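Local coordinates for N6 adenine specific DNA methylase (Encephalitozoon cuniculi, PDB 3Q87), which is probably the S-adenosylmethionine-dependent catalytic subunit of the Mtq2-Trm112 complex, which methylates the translation termination factor eRF1, at residues B[13-18]-B[147-152]; B[18-23]-B[158-163]; B[102-107]-B[133-138]. All blocks are in the same frame, centred on the assembly; numbering follows the deposited sequence.

Contact 1. Residues B[13-18]-B[147-152]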
loop_
_atom_site.group_PDB
_atom_site.type_symbol
_atom_site.label_atom_id
_atom_site.label_comp_id
_atom_site.label_asym_id
_atom_site.label_seq_id
_atom_site.Cartn_x
_atom_site.Cartn_y
_atom_site.Cartn_z
ATOM N N LEU B 13 -4.073 11.730 -13.772
ATOM C CA LEU B 13 -4.488 11.129 -12.506
ATOM C C LEU B 13 -4.166 12.094 -11.363
ATOM O O LEU B 13 -5.022 12.401 -10.534
ATOM C CB LEU B 13 -3.837 9.744 -12.300
ATOM C CG LEU B 13 -4.157 8.961 -11.012
ATOM C CD1 LEU B 13 -5.647 8.918 -10.738
ATOM C CD2 LEU B 13 -3.571 7.524 -11.036
ATOM N N MET B 14 -2.943 12.610 -11.348
ATOM C CA MET B 14 -2.541 13.541 -10.305
ATOM C C MET B 14 -3.431 14.785 -10.263
ATOM O O MET B 14 -3.804 15.248 -9.182
ATOM C CB MET B 14 -1.077 13.940 -10.477
ATOM C CG MET B 14 -0.128 12.771 -10.255
ATOM S SD MET B 14 1.631 13.179 -10.439
ATOM C CE MET B 14 1.937 14.185 -8.978
ATOM N N ASP B 15 -3.764 15.326 -11.433
ATOM C CA ASP B 15 -4.622 16.505 -11.498
ATOM C C ASP B 15 -5.992 16.210 -10.893
ATOM O O ASP B 15 -6.509 17.005 -10.110
ATOM C CB ASP B 15 -4.783 17.013 -12.939
ATOM C CG ASP B 15 -3.566 17.793 -13.435
ATOM O OD1 ASP B 15 -2.651 18.093 -12.629
ATOM O OD2 ASP B 15 -3.527 18.109 -14.643
ATOM N N ALA B 16 -6.569 15.060 -11.231
ATOM C CA ALA B 16 -7.865 14.702 -10.663
ATOM C C ALA B 16 -7.820 14.500 -9.139
ATOM O O ALA B 16 -8.740 14.915 -8.425
ATOM C CB ALA B 16 -8.454 13.493 -11.361
ATOM N N LEU B 17 -6.754 13.865 -8.650
ATOM C CA LEU B 17 -6.572 13.647 -7.213
ATOM C C LEU B 17 -6.467 14.983 -6.501
ATOM O O LEU B 17 -6.980 15.166 -5.394
ATOM C CB LEU B 17 -5.308 12.823 -6.938
ATOM C CG LEU B 17 -5.358 11.350 -7.375
ATOM C CD1 LEU B 17 -3.987 10.722 -7.296
ATOM C CD2 LEU B 17 -6.354 10.564 -6.530
ATOM N N GLU B 18 -5.794 15.919 -7.147
ATOM C CA GLU B 18 -5.598 17.226 -6.555
ATOM C C GLU B 18 -6.934 17.930 -6.318
ATOM O O GLU B 18 -7.138 18.553 -5.275
ATOM C CB GLU B 18 -4.682 18.077 -7.441
ATOM C CG GLU B 18 -4.211 19.346 -6.772
ATOM C CD GLU B 18 -3.474 19.075 -5.479
ATOM O OE1 GLU B 18 -2.875 17.980 -5.342
ATOM O OE2 GLU B 18 -3.491 19.962 -4.595
ATOM N N LYS B 147 -12.655 12.299 -14.872
ATOM C CA LYS B 147 -12.016 13.143 -15.866
ATOM C C LYS B 147 -11.694 12.386 -17.134
ATOM O O LYS B 147 -11.311 11.222 -17.093
ATOM C CB LYS B 147 -10.739 13.779 -15.306
ATOM C CG LYS B 147 -9.894 14.439 -16.381
ATOM C CD LYS B 147 -9.289 15.739 -15.897
ATOM C CE LYS B 147 -9.097 16.713 -17.065
ATOM N NZ LYS B 147 -8.890 18.127 -16.624
ATOM N N VAL B 148 -11.880 13.056 -18.264
ATOM C CA VAL B 148 -11.486 12.521 -19.553
ATOM C C VAL B 148 -10.494 13.496 -20.163
ATOM O O VAL B 148 -10.657 14.705 -20.038
ATOM C CB VAL B 148 -12.684 12.363 -20.497
ATOM C CG1 VAL B 148 -12.259 11.614 -21.749
ATOM C CG2 VAL B 148 -13.803 11.626 -19.795
ATOM N N ARG B 149 -9.455 12.975 -20.799
ATOM C CA ARG B 149 -8.416 13.833 -21.344
ATOM C C ARG B 149 -7.677 13.114 -22.459
ATOM O O ARG B 149 -7.204 11.988 -22.286
ATOM C CB ARG B 149 -7.451 14.275 -20.240
ATOM C CG ARG B 149 -6.434 15.317 -20.674
ATOM C CD ARG B 149 -5.438 15.615 -19.574
ATOM N NE ARG B 149 -6.028 16.396 -18.486
ATOM C CZ ARG B 149 -5.360 16.826 -17.415
ATOM N NH1 ARG B 149 -4.072 16.547 -17.268
ATOM N NH2 ARG B 149 -5.982 17.536 -16.481
ATOM N N LYS B 150 -7.609 13.758 -23.618
ATOM C CA LYS B 150 -6.824 13.240 -24.731
ATOM C C LYS B 150 -5.376 13.631 -24.491
ATOM O O LYS B 150 -5.089 14.783 -24.175
ATOM C CB LYS B 150 -7.307 13.831 -26.065
ATOM C CG LYS B 150 -6.480 13.402 -27.283
ATOM C CD LYS B 150 -6.985 12.090 -27.866
ATOM C CE LYS B 150 -5.881 11.316 -28.587
ATOM N NZ LYS B 150 -6.312 9.919 -28.918
ATOM N N ILE B 151 -4.471 12.669 -24.629
ATOM C CA ILE B 151 -3.044 12.934 -24.483
ATOM C C ILE B 151 -2.366 12.384 -25.728
ATOM O O ILE B 151 -3.043 11.847 -26.606
ATOM C CB ILE B 151 -2.464 12.258 -23.213
ATOM C CG1 ILE B 151 -2.397 10.743 -23.399
ATOM C CG2 ILE B 151 -3.310 12.589 -21.991
ATOM C CD1 ILE B 151 -1.847 9.997 -22.198
ATOM N N LEU B 152 -1.043 12.523 -25.813
ATOM C CA LEU B 152 -0.277 11.946 -26.922
ATOM C C LEU B 152 -0.458 10.438 -27.010
ATOM O O LEU B 152 0.088 9.694 -26.194
ATOM C CB LEU B 152 1.213 12.239 -26.752
ATOM C CG LEU B 152 1.631 13.679 -26.994
ATOM C CD1 LEU B 152 3.051 13.872 -26.525
ATOM C CD2 LEU B 152 1.477 14.029 -28.473
#
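Asp15 and Arg149 join segments 13-18 and 147-152 through a salt bridge. The grip is end-on but one-sided: NH1 and NH2 of Arg149 each donate to the same oxygen, Asp15 OD2, both at 3.1 Å. Both hydrogen bonds are bent by a similar amount (N-H...O near 149°), as expected when a single acceptor sits between the two terminal nitrogens. OD2 lies in the guanidinium plane. NH2 uses its anti lone pair, while NH1 also comes from the anti side but well out of the carboxylate plane; the two planes stand 59° apart. With CG trans to the main-chain nitrogen (chi1 -173°) the arginine leaves the strand, and a bend at chi3 presents its guanidinium edge to Asp15.

Like charges form the second group. Lys147 NZ lies 3.0 Å from Arg149 NH2, both donors, and Arg19 from the next helical turn approaches the same corner; Asp15 probably offsets part of this crowd of positive charge.

Backbone hydrogen bonds to strand 155-162 hold the strand segment: Lys147 pairs with Ile158 and Arg149 with Val156. The strand order 3-2-1-4-5-7-6, with strand 155-162 antiparallel to its neighbours, is that of the Rossmann-like S-adenosylmethionine-dependent methyltransferases, and here the N-terminal helix 8-20 meets outermost strand 142-150.

Contact 2. Residues B[18-23]-B[158-163]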
loop_
_atom_site.group_PDB
_atom_site.type_symbol
_atom_site.label_atom_id
_atom_site.label_comp_id
_atom_site.label_asym_id
_atom_site.label_seq_id
_atom_site.Cartn_x
_atom_site.Cartn_y
_atom_site.Cartn_z
ATOM N N GLU B 18 -5.794 15.919 -7.147
ATOM C CA GLU B 18 -5.598 17.226 -6.555
ATOM C C GLU B 18 -6.934 17.930 -6.318
ATOM O O GLU B 18 -7.138 18.553 -5.275
ATOM C CB GLU B 18 -4.682 18.077 -7.441
ATOM C CG GLU B 18 -4.211 19.346 -6.772
ATOM C CD GLU B 18 -3.474 19.075 -5.479
ATOM O OE1 GLU B 18 -2.875 17.980 -5.342
ATOM O OE2 GLU B 18 -3.491 19.962 -4.595
ATOM N N ARG B 19 -7.845 17.815 -7.277
ATOM C CA ARG B 19 -9.118 18.519 -7.199
ATOM C C ARG B 19 -10.025 17.890 -6.156
ATOM O O ARG B 19 -10.837 18.581 -5.539
ATOM C CB ARG B 19 -9.813 18.556 -8.565
ATOM C CG ARG B 19 -8.942 19.158 -9.656
ATOM C CD ARG B 19 -9.709 19.385 -10.950
ATOM N NE ARG B 19 -8.934 18.950 -12.110
ATOM C CZ ARG B 19 -9.212 17.864 -12.831
ATOM N NH1 ARG B 19 -10.261 17.102 -12.527
ATOM N NH2 ARG B 19 -8.446 17.540 -13.867
ATOM N N GLU B 20 -9.877 16.580 -5.965
ATOM C CA GLU B 20 -10.622 15.854 -4.943
ATOM C C GLU B 20 -10.216 16.285 -3.538
ATOM O O GLU B 20 -11.014 16.227 -2.616
ATOM C CB GLU B 20 -10.392 14.348 -5.087
ATOM C CG GLU B 20 -11.034 13.728 -6.299
ATOM C CD GLU B 20 -12.531 13.639 -6.157
ATOM O OE1 GLU B 20 -13.039 12.517 -5.942
ATOM O OE2 GLU B 20 -13.199 14.693 -6.243
ATOM N N GLY B 21 -8.962 16.691 -3.372
ATOM C CA GLY B 21 -8.473 17.078 -2.064
ATOM C C GLY B 21 -8.455 15.966 -1.014
ATOM O O GLY B 21 -8.829 16.196 0.140
ATOM N N LEU B 22 -8.014 14.769 -1.404
ATOM C CA LEU B 22 -7.851 13.663 -0.456
ATOM C C LEU B 22 -7.015 14.084 0.736
ATOM O O LEU B 22 -5.918 14.604 0.579
ATOM C CB LEU B 22 -7.184 12.457 -1.120
ATOM C CG LEU B 22 -8.042 11.640 -2.074
ATOM C CD1 LEU B 22 -7.274 10.398 -2.516
ATOM C CD2 LEU B 22 -9.375 11.254 -1.426
ATOM N N GLU B 23 -7.520 13.830 1.933
ATOM C CA GLU B 23 -6.855 14.305 3.136
ATOM C C GLU B 23 -7.152 13.403 4.327
ATOM O O GLU B 23 -8.272 12.919 4.466
ATOM C CB GLU B 23 -7.338 15.722 3.427
ATOM C CG GLU B 23 -6.980 16.250 4.791
ATOM C CD GLU B 23 -7.490 17.664 4.991
ATOM O OE1 GLU B 23 -8.614 17.950 4.522
ATOM O OE2 GLU B 23 -6.770 18.480 5.607
ATOM N N ILE B 158 -10.251 8.691 -15.972
ATOM C CA ILE B 158 -10.042 8.490 -14.550
ATOM C C ILE B 158 -11.341 8.088 -13.868
ATOM O O ILE B 158 -12.298 8.860 -13.784
ATOM C CB ILE B 158 -9.456 9.730 -13.894
ATOM C CG1 ILE B 158 -8.062 9.993 -14.480
ATOM C CG2 ILE B 158 -9.422 9.558 -12.370
ATOM C CD1 ILE B 158 -7.530 11.345 -14.135
ATOM N N ILE B 159 -11.365 6.852 -13.397
ATOM C CA ILE B 159 -12.545 6.304 -12.758
ATOM C C ILE B 159 -12.484 6.475 -11.249
ATOM O O ILE B 159 -11.481 6.146 -10.624
ATOM C CB ILE B 159 -12.694 4.831 -13.113
ATOM C CG1 ILE B 159 -12.851 4.683 -14.621
ATOM C CG2 ILE B 159 -13.905 4.225 -12.427
ATOM C CD1 ILE B 159 -13.177 3.264 -15.054
ATOM N N LYS B 160 -13.545 7.025 -10.669
ATOM C CA LYS B 160 -13.665 7.078 -9.216
ATOM C C LYS B 160 -14.714 6.070 -8.776
ATOM O O LYS B 160 -15.819 6.048 -9.308
ATOM C CB LYS B 160 -14.029 8.471 -8.712
ATOM C CG LYS B 160 -14.314 8.488 -7.221
ATOM C CD LYS B 160 -14.514 9.892 -6.676
ATOM C CE LYS B 160 -14.833 9.845 -5.184
ATOM N NZ LYS B 160 -15.065 11.202 -4.627
ATOM N N GLY B 161 -14.352 5.215 -7.823
ATOM C CA GLY B 161 -15.263 4.196 -7.336
ATOM C C GLY B 161 -15.473 4.336 -5.851
ATOM O O GLY B 161 -14.528 4.589 -5.104
ATOM N N GLU B 162 -16.713 4.188 -5.411
ATOM C CA GLU B 162 -17.004 4.315 -3.992
ATOM C C GLU B 162 -18.112 3.373 -3.566
ATOM O O GLU B 162 -19.123 3.228 -4.248
ATOM C CB GLU B 162 -17.351 5.760 -3.623
ATOM C CG GLU B 162 -17.306 6.004 -2.117
ATOM C CD GLU B 162 -17.533 7.455 -1.728
ATOM O OE1 GLU B 162 -17.643 8.306 -2.634
ATOM O OE2 GLU B 162 -17.600 7.739 -0.511
ATOM N N LYS B 163 -17.902 2.703 -2.442
ATOM C CA LYS B 163 -18.958 1.893 -1.855
ATOM C C LYS B 163 -19.932 2.767 -1.061
ATOM O O LYS B 163 -19.565 3.826 -0.542
ATOM C CB LYS B 163 -18.360 0.785 -0.987
ATOM C CG LYS B 163 -17.614 -0.253 -1.819
ATOM C CD LYS B 163 -17.149 -1.434 -0.980
ATOM C CE LYS B 163 -16.667 -2.574 -1.873
ATOM N NZ LYS B 163 -16.693 -3.888 -1.153
#
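At the C-terminal end of helix 8-20, Glu20 reaches across to Lys160 on strand 155-162, and the whole contact rests on this pair. The close part is small. Lys160 NZ donates to Glu20 OE1 at 2.8 Å in a salt bridge, meeting the oxygen on its syn side and 19° out of the carboxylate plane. The methylene groups press on the same oxygen: CD of Lys160 stands only 3.1 Å from Glu20 OE1. The lysine is fully extended, whereas Glu20 folds at chi2 (-72°), and the two chains arrive from opposite directions. Leu146 of the adjoining strand touches both side chains, and Tyr120 packs against Lys160.

Beyond this point the segments are loosely related. Even the nearest CA atoms, those of Glu20 and Lys160, are 10.2 Å apart, and Glu18, Arg19 and Glu23 are solvent-exposed. Gly21, the first residue after the helix, has positive phi, and the chain leaves helical geometry there.

OE1 of Glu20 is also hydrogen-bonded to the hydroxyl of Tyr120, and so has two polar partners on neighbouring strands. Sharing one oxygen in this way probably favours the charged carboxylate and limits its rotation.

Contact 3. Residues B[102-107]-B[133-138]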
loop_
_atom_site.group_PDB
_atom_site.type_symbol
_atom_site.label_atom_id
_atom_site.label_comp_id
_atom_site.label_asym_id
_atom_site.label_seq_id
_atom_site.Cartn_x
_atom_site.Cartn_y
_atom_site.Cartn_z
ATOM N N LEU B 102 -6.956 -6.839 -24.593
ATOM C CA LEU B 102 -7.674 -5.588 -24.371
ATOM C C LEU B 102 -6.918 -4.625 -23.445
ATOM O O LEU B 102 -7.446 -3.576 -23.072
ATOM C CB LEU B 102 -9.074 -5.858 -23.803
ATOM C CG LEU B 102 -10.335 -5.780 -24.682
ATOM C CD1 LEU B 102 -10.195 -4.754 -25.799
ATOM C CD2 LEU B 102 -10.711 -7.124 -25.244
ATOM N N GLY B 103 -5.688 -4.982 -23.082
ATOM C CA GLY B 103 -4.932 -4.249 -22.074
ATOM C C GLY B 103 -5.582 -4.327 -20.702
ATOM O O GLY B 103 -5.286 -3.512 -19.810
ATOM N N ARG B 104 -6.447 -5.326 -20.524
ATOM C CA ARG B 104 -7.375 -5.385 -19.389
ATOM C C ARG B 104 -7.086 -6.458 -18.340
ATOM O O ARG B 104 -7.752 -6.521 -17.300
ATOM C CB ARG B 104 -8.799 -5.591 -19.903
ATOM C CG ARG B 104 -9.474 -4.319 -20.353
ATOM C CD ARG B 104 -10.308 -3.762 -19.232
ATOM N NE ARG B 104 -11.250 -4.779 -18.779
ATOM C CZ ARG B 104 -12.401 -5.054 -19.386
ATOM N NH1 ARG B 104 -12.767 -4.378 -20.468
ATOM N NH2 ARG B 104 -13.190 -6.003 -18.908
ATOM N N GLU B 105 -6.098 -7.297 -18.594
ATOM C CA GLU B 105 -5.857 -8.428 -17.708
ATOM C C GLU B 105 -5.509 -8.048 -16.264
ATOM O O GLU B 105 -5.985 -8.692 -15.328
ATOM C CB GLU B 105 -4.823 -9.384 -18.314
ATOM C CG GLU B 105 -5.325 -9.998 -19.630
ATOM C CD GLU B 105 -4.476 -11.157 -20.129
ATOM O OE1 GLU B 105 -3.826 -11.831 -19.299
ATOM O OE2 GLU B 105 -4.466 -11.405 -21.356
ATOM N N VAL B 106 -4.686 -7.019 -16.073
ATOM C CA VAL B 106 -4.342 -6.616 -14.707
ATOM C C VAL B 106 -5.493 -5.816 -14.108
ATOM O O VAL B 106 -5.867 -6.011 -12.949
ATOM C CB VAL B 106 -3.007 -5.825 -14.629
ATOM C CG1 VAL B 106 -2.635 -5.546 -13.165
ATOM C CG2 VAL B 106 -1.891 -6.605 -15.289
ATOM N N ILE B 107 -6.065 -4.922 -14.909
ATOM C CA ILE B 107 -7.218 -4.150 -14.475
ATOM C C ILE B 107 -8.318 -5.066 -13.939
ATOM O O ILE B 107 -8.873 -4.825 -12.863
ATOM C CB ILE B 107 -7.784 -3.306 -15.636
ATOM C CG1 ILE B 107 -6.845 -2.144 -15.943
ATOM C CG2 ILE B 107 -9.209 -2.806 -15.310
ATOM C CD1 ILE B 107 -6.983 -1.599 -17.366
ATOM N N LEU B 133 -16.330 0.082 -15.807
ATOM C CA LEU B 133 -17.371 0.622 -14.937
ATOM C C LEU B 133 -18.359 -0.461 -14.512
ATOM O O LEU B 133 -18.700 -0.584 -13.339
ATOM C CB LEU B 133 -18.120 1.741 -15.643
ATOM C CG LEU B 133 -17.308 3.001 -15.894
ATOM C CD1 LEU B 133 -18.132 3.958 -16.737
ATOM C CD2 LEU B 133 -16.910 3.623 -14.559
ATOM N N ALA B 134 -18.816 -1.241 -15.483
ATOM C CA ALA B 134 -19.769 -2.306 -15.217
ATOM C C ALA B 134 -19.225 -3.311 -14.204
ATOM O O ALA B 134 -19.916 -3.693 -13.248
ATOM C CB ALA B 134 -20.150 -3.006 -16.527
ATOM N N ARG B 135 -17.982 -3.740 -14.405
ATOM C CA ARG B 135 -17.394 -4.734 -13.509
ATOM C C ARG B 135 -17.297 -4.196 -12.095
ATOM O O ARG B 135 -17.472 -4.936 -11.125
ATOM C CB ARG B 135 -16.017 -5.170 -14.000
ATOM C CG ARG B 135 -16.056 -6.265 -15.046
ATOM C CD ARG B 135 -14.650 -6.693 -15.396
ATOM N NE ARG B 135 -14.618 -7.613 -16.524
ATOM C CZ ARG B 135 -14.139 -8.849 -16.471
ATOM N NH1 ARG B 135 -13.646 -9.324 -15.342
ATOM N NH2 ARG B 135 -14.156 -9.604 -17.555
ATOM N N LEU B 136 -17.004 -2.903 -11.997
ATOM C CA LEU B 136 -16.894 -2.218 -10.721
ATOM C C LEU B 136 -18.246 -2.170 -10.038
ATOM O O LEU B 136 -18.339 -2.347 -8.831
ATOM C CB LEU B 136 -16.346 -0.800 -10.921
ATOM C CG LEU B 136 -14.834 -0.688 -11.118
ATOM C CD1 LEU B 136 -14.442 0.724 -11.518
ATOM C CD2 LEU B 136 -14.082 -1.125 -9.850
ATOM N N GLU B 137 -19.294 -1.924 -10.820
ATOM C CA GLU B 137 -20.643 -1.892 -10.277
ATOM C C GLU B 137 -20.988 -3.250 -9.694
ATOM O O GLU B 137 -21.557 -3.344 -8.609
ATOM C CB GLU B 137 -21.655 -1.538 -11.373
ATOM C CG GLU B 137 -21.455 -0.160 -11.959
ATOM C CD GLU B 137 -21.619 0.936 -10.925
ATOM O OE1 GLU B 137 -22.267 0.685 -9.886
ATOM O OE2 GLU B 137 -21.107 2.053 -11.151
ATOM N N GLU B 138 -20.638 -4.301 -10.430
ATOM C CA GLU B 138 -20.861 -5.665 -9.976
ATOM C C GLU B 138 -20.146 -5.963 -8.662
ATOM O O GLU B 138 -20.529 -6.871 -7.931
ATOM C CB GLU B 138 -20.404 -6.655 -11.042
ATOM C CG GLU B 138 -21.202 -6.603 -12.324
ATOM C CD GLU B 138 -20.568 -7.438 -13.427
ATOM O OE1 GLU B 138 -19.773 -8.351 -13.104
ATOM O OE2 GLU B 138 -20.864 -7.182 -14.620
#
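Arg104 and Arg135 bring two guanidinium groups together without a hydrogen bond between them. NH2 of Arg104 approaches Arg135 NE to 3.2 Å, a meeting of two donors and of like charges. The chains come from opposite directions, and their conformations differ sharply. Arg104 is doubly bent, at chi2 (-95°) and chi3 (-55°), which shortens the reach of the chain while still directing its guanidinium toward helix 129-138. Arg135 instead runs straight from CG to NE and reaches across from its own helix; only at chi4 does its head swing out of line. The two guanidinium planes stand 70° apart. NE of Arg135 comes to the edge of the Arg104 group, near its plane, whereas NH2 of Arg104 approaches the Arg135 group obliquely.

Acidic neighbours probably offset the like charges. Arg104 NE forms a salt bridge with Asp108, while its NH1 pairs with Glu131 and also donates to the backbone oxygen of Asn127. Those bonds would hold the bent head in place, whereas for Arg135 the ion pairs with Asp108 and Asp112 are long and weak.

The contact thus links the loop entering helix 105-113 to helix 129-138. Beneath it, Leu133 and Leu136 pack on Ile159 of strand 155-162 and Thr143 of strand 142-150, and Leu136 also meets Val111 of helix 105-113.

In the fold
Near the N terminus, helix 8-20 supplies the first segments of contacts 1 and 2, which share Glu18. The chain then runs through four of the parallel strands (26-30, 46-51, 65-67 and 81-84) to segment 102-107, and contact 3 closes its short loop, which holds strand 118-124, at helix 129-138. Strand 142-150 next completes contact 1, and its antiparallel neighbour 155-162 completes contact 2. Those two long loops therefore cross, while contact 3 is nested inside both. Contacts 1 and 2 fasten one helix to adjacent strands; contact 3 joins two helix regions, and Ile159 packing on Leu133 and Leu136 connects it with contact 2.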